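Local coordinates for uncharacterized conserved protein (Vibrio parahaemolyticus, PDB 3MUQ) that probably serves as an exported solute-binding protein of the periplasmic-binding-protein superfamily, although its ligand and biological role are not established, at residues 93-98 with 165-170; 106-111 with 132-137; 119-122 with 126-129. All blocks are in the same frame, centred on the assembly; numbering follows the deposited sequence.

In the fold
After the strands and helices of its N-terminal part, the chain runs along the long strand 78-90 and enters the loop holding 93-98. Contact 1 closes the longest excursion, tying that loop to strand 168-171. Within it, contact 2 ties helix 104-113 to helix 126-138. Contact 3 lies deeper still, where the turn after strand 118-120 leads into the start of helix 126-138, and ties that strand to the helix. The three loops are therefore nested and none crosses another. Direct touches join them: Tyr167 of contact 1 is hydrogen-bonded through its backbone to Ile119 of contact 3, and Met169 packs on Phe134 of contact 2.

Contact 1: 93-98 with 165-170; sequences ADPAKI and QGYTMS
Tyr167 reaches with its phenol oxygen into the turn of 93-98 and is gripped there by two hydrogen bonds. Its OH donates to Asp94 OD1 at 2.5 Å, while the backbone N of Ala96 donates to the same OH at 2.9 Å, so the hydroxyl both gives and accepts. OD1 sits at the ring edge, in the ring plane, and offers its anti lone pair to the phenol; the carboxylate itself is turned 74° from the ring. A second donor, Ile98 N, meets OD1 on the syn side at 3.0 Å along a fairly straight N-H (162°). The buried carboxylate is served at its other oxygen too, since OD2 accepts from Lys99 N just beyond the segment. With CG anti to the backbone N (chi1 -175°), the Asp94 carboxylate comes within hydrogen-bonding distance of both these backbone N-H groups. The turn is of type I, from Asp94 to Lys97, and is closed by Lys97 N bonding to Asp94 O at 2.8 Å. Apolar contacts steady the phenol: Pro95 CD and Ala96 CB pack near the hydroxyl end of the ring, and Ile98 CG1 lies 3.8 Å from Tyr167 CE1. Leu187 of strand 185-188 also packs on Asp94, Ile98 and Tyr167. The backbone of Tyr167 is hydrogen-bonded to Thr117 and Ile119, and its chain runs on in the strand that pairs antiparallel with strand 78-90. A type I turn fastened by a tyrosine hydroxyl and an aspartate thus joins the loop leaving a long strand to that strand's antiparallel partner, within the mixed alpha/beta architecture of a periplasmic-binding-protein fold.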
# COMPACT_ATOMS: atom_id res chain seq x y z
N ALA A 93 -15.27 -28.02 -11.99
CA ALA A 93 -15.16 -29.48 -11.92
C ALA A 93 -13.77 -30.00 -11.53
O ALA A 93 -13.62 -31.17 -11.23
CB ALA A 93 -15.62 -30.09 -13.26
N ASP A 94 -12.75 -29.14 -11.56
CA ASP A 94 -11.44 -29.49 -11.02
C ASP A 94 -10.92 -30.85 -11.48
O ASP A 94 -10.67 -31.74 -10.66
CB ASP A 94 -11.49 -29.45 -9.50
CG ASP A 94 -10.15 -29.68 -8.85
OD1 ASP A 94 -9.10 -29.48 -9.49
OD2 ASP A 94 -10.16 -30.05 -7.66
N PRO A 95 -10.71 -31.01 -12.79
CA PRO A 95 -10.36 -32.31 -13.37
C PRO A 95 -9.01 -32.85 -12.90
O PRO A 95 -8.81 -34.06 -12.96
CB PRO A 95 -10.35 -32.02 -14.87
CG PRO A 95 -10.06 -30.57 -14.97
CD PRO A 95 -10.78 -29.95 -13.80
N ALA A 96 -8.10 -31.98 -12.45
CA ALA A 96 -6.83 -32.47 -11.91
C ALA A 96 -6.94 -32.83 -10.43
O ALA A 96 -5.97 -33.29 -9.82
CB ALA A 96 -5.70 -31.46 -12.13
N LYS A 97 -8.12 -32.61 -9.85
CA LYS A 97 -8.35 -32.87 -8.44
C LYS A 97 -7.29 -32.20 -7.54
O LYS A 97 -6.68 -32.85 -6.70
CB LYS A 97 -8.39 -34.39 -8.16
CG LYS A 97 -9.35 -35.19 -9.06
CD LYS A 97 -10.75 -34.60 -9.05
CE LYS A 97 -11.63 -35.23 -10.12
NZ LYS A 97 -12.91 -34.47 -10.29
N ILE A 98 -7.09 -30.90 -7.71
CA ILE A 98 -6.14 -30.18 -6.86
C ILE A 98 -6.82 -29.54 -5.66
O ILE A 98 -6.14 -29.09 -4.73
CB ILE A 98 -5.44 -29.05 -7.62
CG1 ILE A 98 -6.44 -27.92 -7.89
CG2 ILE A 98 -4.79 -29.57 -8.88
CD1 ILE A 98 -5.86 -26.55 -7.81
N GLN A 165 -11.09 -23.81 -20.24
CA GLN A 165 -11.32 -24.54 -18.99
C GLN A 165 -10.02 -25.07 -18.41
O GLN A 165 -9.84 -26.27 -18.22
CB GLN A 165 -12.32 -25.68 -19.21
CG GLN A 165 -13.75 -25.18 -19.42
CD GLN A 165 -14.27 -24.45 -18.19
OE1 GLN A 165 -14.63 -25.09 -17.19
NE2 GLN A 165 -14.31 -23.12 -18.24
N GLY A 166 -9.10 -24.16 -18.12
CA GLY A 166 -7.84 -24.56 -17.52
C GLY A 166 -7.55 -23.86 -16.20
O GLY A 166 -8.34 -23.03 -15.74
N TYR A 167 -6.42 -24.22 -15.61
CA TYR A 167 -5.98 -23.63 -14.36
C TYR A 167 -5.06 -22.45 -14.63
O TYR A 167 -4.40 -22.40 -15.66
CB TYR A 167 -5.20 -24.67 -13.55
CG TYR A 167 -6.04 -25.85 -13.10
CD1 TYR A 167 -6.65 -25.85 -11.84
CD2 TYR A 167 -6.22 -26.96 -13.92
CE1 TYR A 167 -7.43 -26.95 -11.43
CE2 TYR A 167 -6.98 -28.05 -13.51
CZ TYR A 167 -7.58 -28.04 -12.27
OH TYR A 167 -8.32 -29.13 -11.87
N THR A 168 -5.02 -21.51 -13.70
CA THR A 168 -3.99 -20.47 -13.71
C THR A 168 -3.77 -19.94 -12.28
O THR A 168 -4.59 -20.18 -11.38
CB THR A 168 -4.35 -19.31 -14.70
OG1 THR A 168 -3.18 -18.55 -15.00
CG2 THR A 168 -5.42 -18.39 -14.11
N MSE A 169 -2.66 -19.24 -12.08
CA MSE A 169 -2.43 -18.50 -10.84
C MSE A 169 -2.70 -17.02 -11.06
O MSE A 169 -2.12 -16.41 -11.96
CB MSE A 169 -1.00 -18.68 -10.36
CG MSE A 169 -0.74 -18.03 -9.00
SE MSE A 169 1.11 -18.26 -8.46
CE MSE A 169 1.92 -16.84 -9.51
N SER A 170 -3.57 -16.45 -10.24
CA SER A 170 -3.93 -15.04 -10.40
C SER A 170 -3.74 -14.27 -9.11
O SER A 170 -3.85 -14.85 -8.03
CB SER A 170 -5.41 -14.94 -10.77
OG SER A 170 -5.80 -13.59 -10.96

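Contact 2: 106-111 with 132-137; sequences DVFKEI and MGFWAQ
Phe108, with CG anti to its carbonyl carbon (chi1 -84°), projects from helix 104-113 toward helix 126-138, where Phe134 and Trp135 have the same first-torsion arrangement and receive it. The Phe108 ring presents its edge to the indole: CD2 stands over the middle of the Trp135 face, 3.4 Å from Trp135 CE2. The planes of Phe108 and the six-membered ring meet at 54°, a strongly tilted edge-to-face pair. Phe108 CB adds a CH-pi contact over that same six-membered ring, 4.1 Å from its centroid. These three residues form an aromatic cluster that joins the two helices, which precede and follow strand 118-120 in the chain. Phe134 completes it from the neighbouring helix position. Its CB lies over one face of Phe108, 3.7 Å from CE2 and offset toward the rim, and its own ring turns an edge to that face in a T-shaped pair with planes 82° apart. Phe108 CZ in turn approaches the Phe134 edge, 3.9 Å from Phe134 CD2. The polar end of the indole is satisfied within its own helix, Trp135 NE1 donating to Glu131 OE2. Leu105 also touches Phe134, and Ala112 touches Trp135, extending the apolar interface along helix 104-113.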
# COMPACT_ATOMS: atom_id res chain seq x y z
N ASP A 106 2.39 -29.15 -4.42
CA ASP A 106 1.59 -30.31 -4.79
C ASP A 106 0.62 -29.98 -5.93
O ASP A 106 0.43 -30.78 -6.86
CB ASP A 106 0.80 -30.84 -3.58
CG ASP A 106 1.69 -31.47 -2.53
OD1 ASP A 106 2.85 -31.82 -2.88
OD2 ASP A 106 1.25 -31.61 -1.37
N VAL A 107 0.00 -28.81 -5.85
CA VAL A 107 -0.92 -28.39 -6.89
C VAL A 107 -0.22 -28.30 -8.25
O VAL A 107 -0.71 -28.86 -9.24
CB VAL A 107 -1.63 -27.05 -6.54
CG1 VAL A 107 -2.43 -26.57 -7.73
CG2 VAL A 107 -2.55 -27.22 -5.31
N PHE A 108 0.92 -27.63 -8.31
CA PHE A 108 1.66 -27.53 -9.58
C PHE A 108 2.06 -28.91 -10.12
O PHE A 108 1.82 -29.21 -11.29
CB PHE A 108 2.88 -26.61 -9.43
CG PHE A 108 2.55 -25.15 -9.60
CD1 PHE A 108 1.47 -24.58 -8.94
CD2 PHE A 108 3.31 -24.33 -10.43
CE1 PHE A 108 1.16 -23.23 -9.09
CE2 PHE A 108 3.02 -22.98 -10.59
CZ PHE A 108 1.95 -22.43 -9.93
N LYS A 109 2.62 -29.75 -9.26
CA LYS A 109 3.05 -31.08 -9.67
C LYS A 109 1.89 -31.89 -10.24
O LYS A 109 2.04 -32.55 -11.27
CB LYS A 109 3.69 -31.82 -8.50
CG LYS A 109 5.03 -31.26 -8.07
CD LYS A 109 5.48 -31.81 -6.73
CE LYS A 109 6.72 -31.08 -6.24
NZ LYS A 109 7.11 -31.46 -4.86
N GLU A 110 0.75 -31.83 -9.56
CA GLU A 110 -0.44 -32.57 -9.94
C GLU A 110 -0.97 -32.10 -11.30
O GLU A 110 -1.34 -32.90 -12.15
CB GLU A 110 -1.50 -32.38 -8.85
CG GLU A 110 -2.65 -33.37 -8.84
CD GLU A 110 -3.10 -33.70 -7.41
OE1 GLU A 110 -4.27 -34.12 -7.23
OE2 GLU A 110 -2.27 -33.55 -6.48
N ILE A 111 -1.02 -30.79 -11.49
CA ILE A 111 -1.46 -30.22 -12.77
C ILE A 111 -0.55 -30.71 -13.90
O ILE A 111 -1.02 -31.15 -14.97
CB ILE A 111 -1.47 -28.68 -12.70
CG1 ILE A 111 -2.70 -28.21 -11.90
CG2 ILE A 111 -1.46 -28.08 -14.10
CD1 ILE A 111 -2.83 -26.69 -11.76
N MSE A 132 6.92 -18.98 -12.26
CA MSE A 132 8.15 -19.70 -12.65
C MSE A 132 8.96 -20.17 -11.45
O MSE A 132 9.61 -21.22 -11.50
CB MSE A 132 8.99 -18.85 -13.59
CG MSE A 132 8.24 -18.41 -14.85
SE MSE A 132 7.41 -19.88 -15.87
CE MSE A 132 6.23 -20.61 -14.57
N GLY A 133 8.92 -19.40 -10.37
CA GLY A 133 9.58 -19.79 -9.15
C GLY A 133 9.00 -21.08 -8.59
O GLY A 133 9.73 -21.94 -8.13
N PHE A 134 7.68 -21.20 -8.62
CA PHE A 134 7.05 -22.40 -8.10
C PHE A 134 7.43 -23.61 -8.95
O PHE A 134 7.75 -24.66 -8.42
CB PHE A 134 5.54 -22.26 -8.02
CG PHE A 134 5.07 -21.28 -6.99
CD1 PHE A 134 5.79 -21.09 -5.82
CD2 PHE A 134 3.90 -20.56 -7.17
CE1 PHE A 134 5.36 -20.19 -4.86
CE2 PHE A 134 3.46 -19.65 -6.22
CZ PHE A 134 4.19 -19.47 -5.06
N TRP A 135 7.39 -23.45 -10.27
CA TRP A 135 7.82 -24.55 -11.13
C TRP A 135 9.24 -24.95 -10.77
O TRP A 135 9.53 -26.13 -10.63
CB TRP A 135 7.73 -24.20 -12.63
CG TRP A 135 6.32 -24.13 -13.16
CD1 TRP A 135 5.72 -23.05 -13.74
CD2 TRP A 135 5.32 -25.16 -13.13
NE1 TRP A 135 4.42 -23.34 -14.08
CE2 TRP A 135 4.15 -24.63 -13.72
CE3 TRP A 135 5.29 -26.48 -12.66
CZ2 TRP A 135 2.97 -25.36 -13.85
CZ3 TRP A 135 4.13 -27.21 -12.80
CH2 TRP A 135 2.98 -26.65 -13.38
N ALA A 136 10.12 -23.97 -10.59
CA ALA A 136 11.51 -24.26 -10.24
C ALA A 136 11.59 -25.05 -8.93
O ALA A 136 12.33 -26.02 -8.83
CB ALA A 136 12.35 -22.99 -10.16
N GLN A 137 10.80 -24.65 -7.94
CA GLN A 137 10.77 -25.37 -6.67
C GLN A 137 10.24 -26.79 -6.79
O GLN A 137 10.65 -27.67 -6.03
CB GLN A 137 9.95 -24.61 -5.64
CG GLN A 137 10.61 -23.33 -5.16
CD GLN A 137 9.68 -22.49 -4.33
OE1 GLN A 137 9.19 -22.93 -3.29
NE2 GLN A 137 9.41 -21.27 -4.80

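Contact 3: 119-122 with 126-129; sequences ISRG and GTHK
This is a short-range packing contact at the turn from strand 118-120 into helix 126-138, with Gly122 lying over the imidazole of His128. Gly122 CA sits 3.6 Å from the ring centroid and 16° off the ring normal, a CH-pi contact displaced toward NE2. His128 has CG anti to the backbone N (chi1 179°), which carries the ring back from the first turn of the helix to the incoming chain. Ser120 OG comes within 3.6 Å of His128 ND1, but the partner linking the two is Glu131: its OE1 is hydrogen-bonded to Ser120 OG and weakly to ND1. The contact sits at the strand-to-helix junction of a beta-alpha-beta unit, whose helix leads on to strand 147-149, parallel to 118-120. Beside the histidine, Arg121 and Thr127 meet at about a right angle. Arg121 CD packs 3.8 Å from Thr127 CG2, and a bend at chi3 (52°) takes the guanidinium past the threonine, with NH1 3.5 Å from Thr127 CB. That group is held elsewhere, NH2 in a salt bridge to Asp123 and NH1 hydrogen-bonded to O of Leu237, the C-terminal residue. Ser125 OG, just ahead of the helix, is hydrogen-bonded to the backbone N of His128.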
# COMPACT_ATOMS: atom_id res chain seq x y z
N ILE A 119 -2.67 -22.04 -17.96
CA ILE A 119 -2.37 -20.84 -18.72
C ILE A 119 -1.36 -19.99 -17.96
O ILE A 119 -1.62 -19.57 -16.83
CB ILE A 119 -3.64 -19.99 -18.97
CG1 ILE A 119 -4.81 -20.88 -19.44
CG2 ILE A 119 -3.33 -18.85 -19.96
CD1 ILE A 119 -4.48 -21.78 -20.63
N SER A 120 -0.21 -19.73 -18.58
CA SER A 120 0.77 -18.83 -18.00
C SER A 120 0.73 -17.49 -18.72
O SER A 120 0.50 -17.43 -19.93
CB SER A 120 2.17 -19.43 -18.09
OG SER A 120 3.14 -18.43 -17.83
N ARG A 121 0.94 -16.40 -17.98
CA ARG A 121 1.05 -15.08 -18.58
C ARG A 121 2.23 -15.03 -19.57
O ARG A 121 2.13 -14.39 -20.61
CB ARG A 121 1.21 -14.03 -17.48
CG ARG A 121 -0.05 -13.88 -16.64
CD ARG A 121 0.08 -12.77 -15.62
NE ARG A 121 0.51 -11.51 -16.22
CZ ARG A 121 0.51 -10.35 -15.55
NH1 ARG A 121 0.08 -10.31 -14.29
NH2 ARG A 121 0.92 -9.24 -16.14
N GLY A 122 3.32 -15.72 -19.25
CA GLY A 122 4.47 -15.81 -20.15
C GLY A 122 4.97 -14.45 -20.64
O GLY A 122 5.42 -14.32 -21.76
N GLY A 126 5.75 -9.66 -12.76
CA GLY A 126 6.00 -10.15 -11.42
C GLY A 126 5.23 -11.43 -11.18
O GLY A 126 5.76 -12.39 -10.62
N THR A 127 3.97 -11.44 -11.61
CA THR A 127 3.15 -12.65 -11.50
C THR A 127 3.78 -13.81 -12.27
O THR A 127 3.85 -14.93 -11.78
CB THR A 127 1.73 -12.39 -12.01
OG1 THR A 127 1.10 -11.42 -11.16
CG2 THR A 127 0.91 -13.69 -12.01
N HIS A 128 4.23 -13.54 -13.49
CA HIS A 128 4.89 -14.57 -14.28
C HIS A 128 6.15 -15.11 -13.58
O HIS A 128 6.36 -16.32 -13.54
CB HIS A 128 5.23 -14.03 -15.66
CG HIS A 128 5.93 -15.03 -16.53
ND1 HIS A 128 5.71 -16.39 -16.43
CD2 HIS A 128 6.83 -14.86 -17.53
CE1 HIS A 128 6.44 -17.02 -17.32
NE2 HIS A 128 7.13 -16.11 -18.01
N LYS A 129 6.99 -14.22 -13.05
CA LYS A 129 8.18 -14.65 -12.32
C LYS A 129 7.82 -15.53 -11.13
O LYS A 129 8.47 -16.54 -10.85
CB LYS A 129 8.96 -13.45 -11.78
CG LYS A 129 9.39 -12.45 -12.81
CD LYS A 129 10.48 -12.97 -13.68
CE LYS A 129 11.19 -11.80 -14.36
NZ LYS A 129 12.24 -12.32 -15.26